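Local coordinates for protein beta-galactosidase/beta-glucuronidase (Faecalibacterium prausnitzii L2-6, PDB 6MVF) that binds flavin mononucleotide and, as a family 2 glycoside hydrolase, probably cleaves beta-glucuronides in the human gut, at residues D58-N63 / T154-L159. Sequence-based numbering, arbitrary orientation.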
ATOM      1  N   ASP A  58      21.882 -12.767  24.531  1.00 33.21           N
ATOM      2  CA  ASP A  58      22.759 -12.838  25.702  1.00 35.67           C
ATOM      3  C   ASP A  58      23.299 -11.462  26.099  1.00 37.21           C
ATOM      4  O   ASP A  58      23.707 -11.278  27.252  1.00 33.78           O
ATOM      5  CB  ASP A  58      23.892 -13.862  25.493  1.00 32.31           C
ATOM      6  CG  ASP A  58      24.910 -13.449  24.423  1.00 43.40           C
ATOM      7  OD1 ASP A  58      24.702 -12.433  23.719  1.00 37.90           O
ATOM      8  OD2 ASP A  58      25.937 -14.166  24.282  1.00 45.29           O
ATOM      9  N   GLY A  59      23.265 -10.488  25.183  1.00 38.61           N
ATOM     10  CA  GLY A  59      23.646  -9.114  25.460  1.00 32.12           C
ATOM     11  C   GLY A  59      22.682  -8.368  26.366  1.00 37.72           C
ATOM     12  O   GLY A  59      22.984  -7.232  26.756  1.00 32.55           O
ATOM     13  N   MET A  60      21.538  -8.988  26.726  1.00 34.46           N
ATOM     14  CA  MET A  60      20.583  -8.322  27.606  1.00 30.59           C
ATOM     15  C   MET A  60      19.712  -9.261  28.446  1.00 36.31           C
ATOM     16  O   MET A  60      18.739  -8.788  29.058  1.00 30.53           O
ATOM     17  CB  MET A  60      19.695  -7.388  26.773  1.00 32.06           C
ATOM     18  CG  MET A  60      18.600  -8.053  25.955  1.00 31.30           C
ATOM     19  SD  MET A  60      17.675  -6.779  25.055  1.00 39.23           S
ATOM     20  CE  MET A  60      18.767  -6.442  23.687  1.00 20.59           C
ATOM     21  N   ASP A  61      20.018 -10.556  28.536  1.00 32.81           N
ATOM     22  CA  ASP A  61      19.168 -11.442  29.326  1.00 34.84           C
ATOM     23  C   ASP A  61      19.659 -11.604  30.756  1.00 40.14           C
ATOM     24  O   ASP A  61      18.977 -12.252  31.562  1.00 39.18           O
ATOM     25  CB  ASP A  61      19.033 -12.817  28.661  1.00 29.62           C
ATOM     26  CG  ASP A  61      20.371 -13.504  28.465  1.00 42.57           C
ATOM     27  OD1 ASP A  61      21.407 -12.885  28.797  1.00 45.59           O
ATOM     28  OD2 ASP A  61      20.389 -14.666  27.984  1.00 39.24           O
ATOM     29  N   GLY A  62      20.805 -11.022  31.096  1.00 37.70           N
ATOM     30  CA  GLY A  62      21.310 -11.129  32.452  1.00 40.62           C
ATOM     31  C   GLY A  62      21.896 -12.480  32.816  1.00 49.63           C
ATOM     32  O   GLY A  62      21.876 -12.858  33.998  1.00 53.20           O
ATOM     33  N   ASN A  63      22.420 -13.225  31.835  1.00 41.98           N
ATOM     34  CA  ASN A  63      23.085 -14.482  32.159  1.00 39.54           C
ATOM     35  C   ASN A  63      24.402 -14.246  32.886  1.00 43.99           C
ATOM     36  O   ASN A  63      24.840 -15.105  33.657  1.00 50.82           O
ATOM     37  CB  ASN A  63      23.319 -15.305  30.896  1.00 37.10           C
ATOM     38  CG  ASN A  63      24.471 -14.783  30.068  1.00 49.88           C
ATOM     39  OD1 ASN A  63      25.627 -15.155  30.291  1.00 51.48           O
ATOM     40  ND2 ASN A  63      24.168 -13.913  29.104  1.00 44.12           N
ATOM     41  N   THR A 154      26.126  -2.891  26.256  1.00 37.49           N
ATOM     42  CA  THR A 154      26.613  -4.064  25.543  1.00 36.12           C
ATOM     43  C   THR A 154      27.169  -3.710  24.157  1.00 32.22           C
ATOM     44  O   THR A 154      26.600  -2.898  23.419  1.00 32.58           O
ATOM     45  CB  THR A 154      25.467  -5.071  25.435  1.00 31.19           C
ATOM     46  OG1 THR A 154      24.975  -5.345  26.748  1.00 34.62           O
ATOM     47  CG2 THR A 154      25.919  -6.366  24.783  1.00 31.85           C
ATOM     48  N   PHE A 155      28.298  -4.335  23.812  1.00 32.23           N
ATOM     49  CA  PHE A 155      28.919  -4.204  22.494  1.00 31.74           C
ATOM     50  C   PHE A 155      28.418  -5.344  21.620  1.00 32.04           C
ATOM     51  O   PHE A 155      29.114  -6.329  21.372  1.00 35.91           O
ATOM     52  CB  PHE A 155      30.441  -4.250  22.579  1.00 34.06           C
ATOM     53  CG  PHE A 155      31.039  -3.311  23.572  1.00 37.96           C
ATOM     54  CD1 PHE A 155      30.331  -2.211  24.049  1.00 41.63           C
ATOM     55  CD2 PHE A 155      32.319  -3.523  24.025  1.00 28.40           C
ATOM     56  CE1 PHE A 155      30.899  -1.353  24.974  1.00 40.38           C
ATOM     57  CE2 PHE A 155      32.883  -2.678  24.940  1.00 33.98           C
ATOM     58  CZ  PHE A 155      32.180  -1.589  25.417  1.00 37.17           C
ATOM     59  N   TYR A 156      27.186  -5.206  21.151  1.00 34.87           N
ATOM     60  CA  TYR A 156      26.582  -6.223  20.297  1.00 30.69           C
ATOM     61  C   TYR A 156      27.444  -6.462  19.065  1.00 32.76           C
ATOM     62  O   TYR A 156      27.758  -5.522  18.330  1.00 34.29           O
ATOM     63  CB  TYR A 156      25.182  -5.779  19.880  1.00 31.85           C
ATOM     64  CG  TYR A 156      24.229  -5.469  21.008  1.00 31.73           C
ATOM     65  CD1 TYR A 156      23.557  -6.492  21.686  1.00 28.67           C
ATOM     66  CD2 TYR A 156      23.970  -4.146  21.378  1.00 32.12           C
ATOM     67  CE1 TYR A 156      22.670  -6.207  22.715  1.00 28.27           C
ATOM     68  CE2 TYR A 156      23.080  -3.852  22.406  1.00 29.29           C
ATOM     69  CZ  TYR A 156      22.429  -4.885  23.060  1.00 28.60           C
ATOM     70  OH  TYR A 156      21.544  -4.589  24.058  1.00 29.71           O
ATOM     71  N   GLY A 157      27.834  -7.713  18.834  1.00 30.80           N
ATOM     72  CA  GLY A 157      28.682  -8.029  17.704  1.00 26.95           C
ATOM     73  C   GLY A 157      27.876  -8.315  16.450  1.00 30.47           C
ATOM     74  O   GLY A 157      26.727  -8.739  16.513  1.00 32.88           O
ATOM     75  N   GLY A 158      28.489  -8.062  15.302  1.00 28.13           N
ATOM     76  CA  GLY A 158      27.916  -8.515  14.054  1.00 29.05           C
ATOM     77  C   GLY A 158      27.539  -7.437  13.061  1.00 33.40           C
ATOM     78  O   GLY A 158      27.954  -6.278  13.172  1.00 35.24           O
ATOM     79  N   LEU A 159      26.748  -7.840  12.066  1.00 32.27           N
ATOM     80  CA  LEU A 159      26.333  -6.975  10.964  1.00 35.67           C
ATOM     81  C   LEU A 159      24.917  -6.475  11.252  1.00 33.20           C
ATOM     82  O   LEU A 159      23.933  -6.931  10.671  1.00 31.37           O
ATOM     83  CB  LEU A 159      26.404  -7.744   9.650  1.00 31.59           C
ATOM     84  CG  LEU A 159      27.766  -8.158   9.131  1.00 31.54           C
ATOM     85  CD1 LEU A 159      27.580  -9.002   7.885  1.00 31.48           C
ATOM     86  CD2 LEU A 159      28.590  -6.907   8.837  1.00 28.23           C
TER
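Thr154 donates its hydroxyl to the backbone carbonyl of Gly59, with OG1 2.7 Å from O. The donor lies in the carbonyl plane, on a lone pair, at a C=O...OG1 angle of 144°. With chi1 at -55°, OG1 sits beside its own backbone N. CG2 is then left anti to that N and rests 3.6 Å from Gly59 CA. OG1 is also hydrogen-bonded to Ala541 N. The same CG2 lies over one face of the Tyr156 ring, 3.8 Å above its plane, nearer the ring's margin than its centre. Gly59 CA lies 4.1 Å from Tyr156 CE1. Both segments are loops of the sugar-binding domain of a family 2 glycoside hydrolase. Residues 58-63 lie between strands 46-48 and 70-78, and residues 154-159 between strands 131-139 and 163-168. Replacing Thr154 with a valine would probably leave the Gly59 carbonyl without this donor and Ala541 N without its partner. The side chains of Met60 and Tyr156 cross at about a right angle. The Met60 chain bends at chi3 (79°), which brings CE within 3.4 Å of Tyr156 OH. The approach to the ring is oblique, with CE 4.0 Å from Tyr156 CZ. The phenol oxygen itself is hydrogen-bonded to Asp304. Farther along 58-63, Asp61 OD1 accepts from Asn63 N in an Asx turn. The same oxygen takes Asn63 ND2 at 3.0 Å on its syn lone pair.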